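Local structure of putative immunoglobulin-blocking virulence protein (7ADK) at residues I132-G136 / I137-A141; W515-P519 / L520-N524; F625-L629 / D630-E634. The protein probably binds host immunoglobulins and blocks their action, serving Mycoplasma mycoides subsp. capri as a virulence factor. One frame throughout, in Å; residues are numbered along the deposited sequence.

Contact 1 of 3, residues I132-G136 / I137-A141; sequences ITIAG and IEVEA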
loop_
_atom_site.group_PDB
_atom_site.type_symbol
_atom_site.label_atom_id
_atom_site.label_comp_id
_atom_site.label_asym_id
_atom_site.label_seq_id
_atom_site.Cartn_x
_atom_site.Cartn_y
_atom_site.Cartn_z
ATOM N N ILE A 132 32.987 10.616 44.889
ATOM C CA ILE A 132 31.597 10.720 44.434
ATOM C C ILE A 132 30.751 9.663 45.164
ATOM O O ILE A 132 31.269 8.631 45.582
ATOM C CB ILE A 132 31.489 10.612 42.885
ATOM C CG1 ILE A 132 31.818 9.218 42.308
ATOM C CG2 ILE A 132 32.332 11.686 42.189
ATOM C CD1 ILE A 132 31.279 9.004 40.891
ATOM N N THR A 133 29.442 9.865 45.290
ATOM C CA THR A 133 28.509 8.844 45.806
ATOM C C THR A 133 27.803 8.143 44.650
ATOM O O THR A 133 27.371 8.815 43.717
ATOM C CB THR A 133 27.503 9.435 46.809
ATOM O OG1 THR A 133 26.613 8.436 47.239
ATOM C CG2 THR A 133 26.646 10.581 46.282
ATOM N N ILE A 134 27.699 6.807 44.671
ATOM C CA ILE A 134 27.074 6.026 43.573
ATOM C C ILE A 134 25.983 5.024 43.997
ATOM O O ILE A 134 25.187 4.592 43.167
ATOM C CB ILE A 134 28.130 5.385 42.629
ATOM C CG1 ILE A 134 28.710 4.050 43.125
ATOM C CG2 ILE A 134 29.243 6.368 42.253
ATOM C CD1 ILE A 134 29.630 3.379 42.126
ATOM N N ALA A 135 25.923 4.674 45.279
ATOM C CA ALA A 135 24.932 3.775 45.871
ATOM C C ALA A 135 24.653 4.143 47.343
ATOM O O ALA A 135 24.650 3.294 48.229
ATOM C CB ALA A 135 25.386 2.334 45.663
ATOM N N GLY A 136 24.550 5.438 47.644
ATOM C CA GLY A 136 24.698 6.001 48.988
ATOM C C GLY A 136 26.162 6.080 49.422
ATOM O O GLY A 136 26.656 7.162 49.737
ATOM N N ILE A 137 26.877 4.958 49.326
ATOM C CA ILE A 137 28.293 4.789 49.661
ATOM C C ILE A 137 29.172 5.804 48.923
ATOM O O ILE A 137 29.084 5.957 47.710
ATOM C CB ILE A 137 28.725 3.328 49.376
ATOM C CG1 ILE A 137 27.879 2.295 50.153
ATOM C CG2 ILE A 137 30.206 3.077 49.639
ATOM C CD1 ILE A 137 27.888 2.424 51.671
ATOM N N GLU A 138 30.028 6.497 49.664
ATOM C CA GLU A 138 31.058 7.391 49.129
ATOM C C GLU A 138 32.235 6.581 48.564
ATOM O O GLU A 138 32.748 5.675 49.222
ATOM C CB GLU A 138 31.577 8.337 50.223
ATOM C CG GLU A 138 30.516 9.206 50.911
ATOM C CD GLU A 138 29.768 10.168 49.983
ATOM O OE1 GLU A 138 28.650 10.586 50.337
ATOM O OE2 GLU A 138 30.291 10.554 48.923
ATOM N N VAL A 139 32.693 6.900 47.357
ATOM C CA VAL A 139 33.718 6.118 46.650
ATOM C C VAL A 139 34.741 7.079 46.038
ATOM O O VAL A 139 34.357 8.138 45.551
ATOM C CB VAL A 139 33.083 5.249 45.547
ATOM C CG1 VAL A 139 34.121 4.297 44.973
ATOM C CG2 VAL A 139 31.889 4.414 45.995
ATOM N N GLU A 140 36.035 6.777 46.041
ATOM C CA GLU A 140 37.026 7.563 45.285
ATOM C C GLU A 140 36.990 7.237 43.780
ATOM O O GLU A 140 36.874 6.076 43.391
ATOM C CB GLU A 140 38.430 7.429 45.889
ATOM C CG GLU A 140 39.003 6.019 45.882
ATOM C CD GLU A 140 40.346 5.936 46.614
ATOM O OE1 GLU A 140 41.338 6.535 46.148
ATOM O OE2 GLU A 140 40.419 5.258 47.659
ATOM N N ALA A 141 37.069 8.259 42.926
ATOM C CA ALA A 141 36.936 8.128 41.476
ATOM C C ALA A 141 37.749 9.164 40.680
ATOM O O ALA A 141 37.890 10.326 41.069
ATOM C CB ALA A 141 35.459 8.219 41.112
#
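Ile132 pairs with Val139 across a tight beta hairpin whose turn is closed by Ile137, largely through backbone atoms. The main chain of Ile137 makes two bonds there: its N reaches Ala135 O in a weak bond of 3.0 Å, while its O takes a weak bond from Ile134 N at 3.4 Å. Between Ala135 and Ile137 lies Gly136, whose positive phi (77°) suits glycine. Two residues further along each strand, Ile132 and Val139 form an antiparallel hydrogen-bonded pair. Ile132 N donates to Val139 O at 2.9 Å, with the donor almost in line with the carbonyl, and Val139 N returns a bond to Ile132 O at 2.9 Å. Branched residues suit such extended backbone, and both side chains lie on one face of the sheet. With chi1 of Ile132 at 69°, CG1 sits between backbone N and carbonyl carbon and touches Ala141 CB at 4.0 Å. The other face carries Thr133 and Glu138, whose bent chain brings OE2 to 3.7 Å from Thr133 CB; polar residues fit this exposed side. The apolar face is covered by strand 174-178, where Ile175 meets Ile132 and Val178 meets Val139, and by helix 182-194, whose Leu184 packs on Ile134 and Val139.

Contact 2 of 3, residues W515-P519 / L520-N524; sequences WSYNP and LALRN
Asn518 grips the backbone just beyond Pro519 with both of its carbonyl oxygens. Its side-chain OD1 accepts from Leu520 N at 3.1 Å, the donor tilted 24° from the amide carbonyl plane, while its main-chain O accepts from Ala521 N at 3.1 Å. The second bond is the less well aimed, since that N-H stands well above the carbonyl plane. CG of Asn518 lies anti to the backbone N (chi1 -167°), which carries OD1 forward over the start of the next turn, where it also rests 3.4 Å from Leu520 CB. The other end of the amide, ND2, is held by Asp560, so the group is fixed from two directions. A side-chain oxygen bonded to the N-H two residues on defines an Asx turn, and here it carries the chain from the short, weakly bonded strand 516-517, outermost in a parallel sheet within this chain, into a short 3-10 segment. Proline suits the next place, as its ring restricts phi to the value the turn needs and its nitrogen has no hydrogen to satisfy. The side chain of Leu520 packs on Arg568 of helix 567-579. On the buried flank, Leu522 CD1 comes obliquely to the ring of Tyr517, 3.8 Å from CD2, the two side chains crossing at about a right angle; Phe551 and Phe585 also meet this ring. The grip slackens along the chain: Leu522 N reaches Pro519 O in a weak bond of 3.5 Å. The more open side carries small Ala521 and long Arg523, both partly exposed, and Arg523 NH1 bonds to Lys159 O.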
loop_
_atom_site.group_PDB
_atom_site.type_symbol
_atom_site.label_atom_id
_atom_site.label_comp_id
_atom_site.label_asym_id
_atom_site.label_seq_id
_atom_site.Cartn_x
_atom_site.Cartn_y
_atom_site.Cartn_z
ATOM N N TRP A 515 11.386 11.211 3.672
ATOM C CA TRP A 515 11.295 12.450 4.445
ATOM C C TRP A 515 12.612 13.182 4.229
ATOM O O TRP A 515 13.680 12.648 4.537
ATOM C CB TRP A 515 11.071 12.207 5.947
ATOM C CG TRP A 515 9.659 12.006 6.387
ATOM C CD1 TRP A 515 9.150 10.880 6.928
ATOM C CD2 TRP A 515 8.574 12.974 6.392
ATOM N NE1 TRP A 515 7.810 11.051 7.188
ATOM C CE2 TRP A 515 7.393 12.306 6.812
ATOM C CE3 TRP A 515 8.458 14.342 6.066
ATOM C CZ2 TRP A 515 6.145 12.927 6.773
ATOM C CZ3 TRP A 515 7.214 14.994 6.096
ATOM C CH2 TRP A 515 6.056 14.275 6.411
ATOM N N SER A 516 12.553 14.412 3.725
ATOM C CA SER A 516 13.747 15.207 3.437
ATOM C C SER A 516 13.655 16.593 4.056
ATOM O O SER A 516 12.565 17.125 4.232
ATOM C CB SER A 516 13.931 15.375 1.939
ATOM O OG SER A 516 13.797 14.193 1.202
ATOM N N TYR A 517 14.792 17.221 4.293
ATOM C CA TYR A 517 14.884 18.654 4.522
ATOM C C TYR A 517 15.999 19.212 3.651
ATOM O O TYR A 517 16.963 18.519 3.321
ATOM C CB TYR A 517 15.065 18.963 6.014
ATOM C CG TYR A 517 16.375 18.529 6.643
ATOM C CD1 TYR A 517 16.550 17.194 7.020
ATOM C CD2 TYR A 517 17.406 19.453 6.883
ATOM C CE1 TYR A 517 17.733 16.772 7.646
ATOM C CE2 TYR A 517 18.601 19.035 7.493
ATOM C CZ TYR A 517 18.761 17.696 7.896
ATOM O OH TYR A 517 19.869 17.308 8.564
ATOM N N ASN A 518 15.870 20.475 3.268
ATOM C CA ASN A 518 16.993 21.210 2.714
ATOM C C ASN A 518 17.828 21.731 3.892
ATOM O O ASN A 518 17.295 22.474 4.712
ATOM C CB ASN A 518 16.474 22.314 1.785
ATOM C CG ASN A 518 17.567 22.925 0.936
ATOM O OD1 ASN A 518 18.680 23.123 1.373
ATOM N ND2 ASN A 518 17.290 23.238 -0.296
ATOM N N PRO A 519 19.121 21.397 4.025
ATOM C CA PRO A 519 19.890 21.861 5.167
ATOM C C PRO A 519 20.069 23.381 5.194
ATOM O O PRO A 519 20.107 23.963 6.269
ATOM C CB PRO A 519 21.197 21.093 5.088
ATOM C CG PRO A 519 21.361 20.768 3.611
ATOM C CD PRO A 519 19.924 20.546 3.164
ATOM N N LEU A 520 20.034 24.056 4.046
ATOM C CA LEU A 520 20.065 25.515 3.954
ATOM C C LEU A 520 18.779 26.187 4.465
ATOM O O LEU A 520 18.831 27.330 4.897
ATOM C CB LEU A 520 20.340 25.908 2.498
ATOM C CG LEU A 520 21.646 25.340 1.924
ATOM C CD1 LEU A 520 21.664 25.540 0.422
ATOM C CD2 LEU A 520 22.854 26.027 2.540
ATOM N N ALA A 521 17.635 25.497 4.490
ATOM C CA ALA A 521 16.371 26.033 5.005
ATOM C C ALA A 521 16.356 26.300 6.518
ATOM O O ALA A 521 15.424 26.930 7.005
ATOM C CB ALA A 521 15.233 25.086 4.626
ATOM N N LEU A 522 17.368 25.864 7.265
ATOM C CA LEU A 522 17.435 26.003 8.717
ATOM C C LEU A 522 18.510 27.004 9.166
ATOM O O LEU A 522 18.829 27.040 10.352
ATOM C CB LEU A 522 17.659 24.607 9.321
ATOM C CG LEU A 522 16.642 23.528 8.904
ATOM C CD1 LEU A 522 17.084 22.176 9.454
ATOM C CD2 LEU A 522 15.252 23.846 9.427
ATOM N N ARG A 523 19.098 27.797 8.259
ATOM C CA ARG A 523 20.355 28.534 8.500
ATOM C C ARG A 523 20.323 29.427 9.744
ATOM O O ARG A 523 21.273 29.438 10.515
ATOM C CB ARG A 523 20.728 29.336 7.237
ATOM C CG ARG A 523 22.193 29.773 7.271
ATOM C CD ARG A 523 22.528 30.880 6.266
ATOM N NE ARG A 523 22.635 30.416 4.879
ATOM C CZ ARG A 523 23.645 29.788 4.320
ATOM N NH1 ARG A 523 24.641 29.304 4.988
ATOM N NH2 ARG A 523 23.665 29.646 3.035
ATOM N N ASN A 524 19.214 30.121 9.961
ATOM C CA ASN A 524 18.973 31.032 11.089
ATOM C C ASN A 524 17.794 30.573 11.978
ATOM O O ASN A 524 17.064 31.362 12.579
ATOM C CB ASN A 524 18.966 32.493 10.629
ATOM C CG ASN A 524 18.333 32.659 9.278
ATOM O OD1 ASN A 524 17.156 32.399 9.101
ATOM N ND2 ASN A 524 19.104 32.986 8.278
#

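Contact 3 of 3, residues F625-L629 / D630-E634; sequences FDDDL and DTSNE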
loop_
_atom_site.group_PDB
_atom_site.type_symbol
_atom_site.label_atom_id
_atom_site.label_comp_id
_atom_site.label_asym_id
_atom_site.label_seq_id
_atom_site.Cartn_x
_atom_site.Cartn_y
_atom_site.Cartn_z
ATOM N N PHE A 625 33.104 15.582 1.520
ATOM C CA PHE A 625 32.519 14.812 2.632
ATOM C C PHE A 625 33.430 14.757 3.865
ATOM O O PHE A 625 33.189 13.952 4.758
ATOM C CB PHE A 625 32.061 13.416 2.164
ATOM C CG PHE A 625 30.935 13.407 1.138
ATOM C CD1 PHE A 625 31.239 13.603 -0.216
ATOM C CD2 PHE A 625 29.596 13.236 1.523
ATOM C CE1 PHE A 625 30.226 13.608 -1.188
ATOM C CE2 PHE A 625 28.577 13.276 0.556
ATOM C CZ PHE A 625 28.889 13.457 -0.798
ATOM N N ASP A 626 34.444 15.619 3.959
ATOM C CA ASP A 626 35.262 15.811 5.165
ATOM C C ASP A 626 35.504 17.300 5.514
ATOM O O ASP A 626 35.251 18.200 4.717
ATOM C CB ASP A 626 36.538 14.962 5.121
ATOM C CG ASP A 626 37.496 15.196 3.953
ATOM O OD1 ASP A 626 37.226 16.029 3.075
ATOM O OD2 ASP A 626 38.538 14.515 3.905
ATOM N N ASP A 627 35.936 17.575 6.744
ATOM C CA ASP A 627 35.869 18.875 7.429
ATOM C C ASP A 627 36.934 19.925 7.051
ATOM O O ASP A 627 37.180 20.832 7.841
ATOM C CB ASP A 627 35.751 18.705 8.967
ATOM C CG ASP A 627 36.714 17.750 9.699
ATOM O OD1 ASP A 627 37.307 16.847 9.070
ATOM O OD2 ASP A 627 36.822 17.870 10.940
ATOM N N ASP A 628 37.565 19.853 5.877
ATOM C CA ASP A 628 38.857 20.483 5.520
ATOM C C ASP A 628 40.065 19.942 6.303
ATOM O O ASP A 628 41.111 19.654 5.717
ATOM C CB ASP A 628 38.845 22.023 5.587
ATOM C CG ASP A 628 37.867 22.735 4.660
ATOM O OD1 ASP A 628 37.464 22.157 3.636
ATOM O OD2 ASP A 628 37.566 23.917 4.911
ATOM N N LEU A 629 39.919 19.766 7.613
ATOM C CA LEU A 629 40.793 18.964 8.469
ATOM C C LEU A 629 40.686 17.469 8.078
ATOM O O LEU A 629 39.861 17.082 7.247
ATOM C CB LEU A 629 40.394 19.189 9.944
ATOM C CG LEU A 629 40.555 20.608 10.521
ATOM C CD1 LEU A 629 39.571 21.642 9.985
ATOM C CD2 LEU A 629 40.343 20.545 12.023
ATOM N N ASP A 630 41.512 16.604 8.666
ATOM C CA ASP A 630 41.493 15.158 8.397
ATOM C C ASP A 630 41.932 14.290 9.577
ATOM O O ASP A 630 41.249 13.322 9.895
ATOM C CB ASP A 630 42.295 14.809 7.128
ATOM C CG ASP A 630 43.652 15.501 6.969
ATOM O OD1 ASP A 630 44.211 16.037 7.953
ATOM O OD2 ASP A 630 44.179 15.480 5.834
ATOM N N THR A 631 43.038 14.603 10.245
ATOM C CA THR A 631 43.586 13.757 11.324
ATOM C C THR A 631 42.667 13.620 12.544
ATOM O O THR A 631 42.781 12.647 13.285
ATOM C CB THR A 631 44.975 14.256 11.758
ATOM O OG1 THR A 631 44.971 15.633 12.067
ATOM C CG2 THR A 631 46.014 14.036 10.677
ATOM N N SER A 632 41.725 14.539 12.765
ATOM C CA SER A 632 40.849 14.544 13.943
ATOM C C SER A 632 39.466 13.895 13.752
ATOM O O SER A 632 38.763 13.728 14.739
ATOM C CB SER A 632 40.716 15.979 14.452
ATOM O OG SER A 632 40.258 16.862 13.445
ATOM N N ASN A 633 39.030 13.534 12.538
ATOM C CA ASN A 633 37.645 13.111 12.268
ATOM C C ASN A 633 37.534 12.053 11.154
ATOM O O ASN A 633 38.303 12.048 10.199
ATOM C CB ASN A 633 36.790 14.357 11.933
ATOM C CG ASN A 633 36.182 15.050 13.140
ATOM O OD1 ASN A 633 35.651 14.415 14.039
ATOM N ND2 ASN A 633 36.175 16.350 13.184
ATOM N N GLU A 634 36.521 11.184 11.230
ATOM C CA GLU A 634 36.072 10.323 10.126
ATOM C C GLU A 634 35.517 11.154 8.948
ATOM O O GLU A 634 34.774 12.109 9.198
ATOM C CB GLU A 634 35.004 9.336 10.651
ATOM C CG GLU A 634 34.233 8.581 9.560
ATOM C CD GLU A 634 33.201 7.574 10.063
ATOM O OE1 GLU A 634 33.518 6.752 10.944
ATOM O OE2 GLU A 634 32.075 7.552 9.537
#
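Asn633 reaches back across the loop to Asp627, and its side chain can be followed outward atom by atom. CB lies beside the carboxylate, 3.7 Å from Asp627 OD2 and little farther from OD1. CG comes next, 3.6 Å from the same OD2. The amide then divides: ND2 donates to Asp627 OD2 at 2.8 Å in a nearly straight bond (161°), while OD1 accepts from Gly601 N. Asparagine suits a place that calls for a donor and an acceptor on one short, uncharged group, and the two bonds together fix the rotation of its amide. The side chains cross at about a right angle; OD2 lies close to the amide plane, yet ND2 approaches it from above the carboxylate plane. Asp627 can offer this oxygen because chi1 of 49° sets CG between backbone N and carbonyl carbon, which puts OD2 within reach of Asn633 ND2. It is a buried acid packed on Tyr578, and the amide donor would probably stabilise its negative form. On the solvent side, Leu629 CD2 passes Ser632 OG at 3.9 Å, a loose contact between exposed residues. Asp630 OD1 takes a weak bond from Thr631 N, and Asn633 N reaches Asp630 O weakly at 3.5 Å. Asp630 to Asn633 form a type I beta turn, Thr631 and Ser632 at its two central positions, with the Asp627-Asn633 bond bridging the loop at its base.

Contact 1 stands apart from the other two. Its centre lies 45 Å from that of contact 2, on the opposite side of the centre of the chain, and 39 Å from that of contact 3. Contacts 2 and 3 are closer, with centres 23 Å apart and nearest atoms about 11 Å apart, and they share a framework. Strand 516-517 is an outer strand of the five-stranded parallel sheet, as counted within this chain, while residues 625-634 lie in the loop joining its strands 608-610 and 640-643. Helix 567-579 bridges the pair, presenting Val576 to Tyr517 and Pro519, and Tyr578 to Asp626 and Asp627. None of the three touches the other protein chain of the assembly.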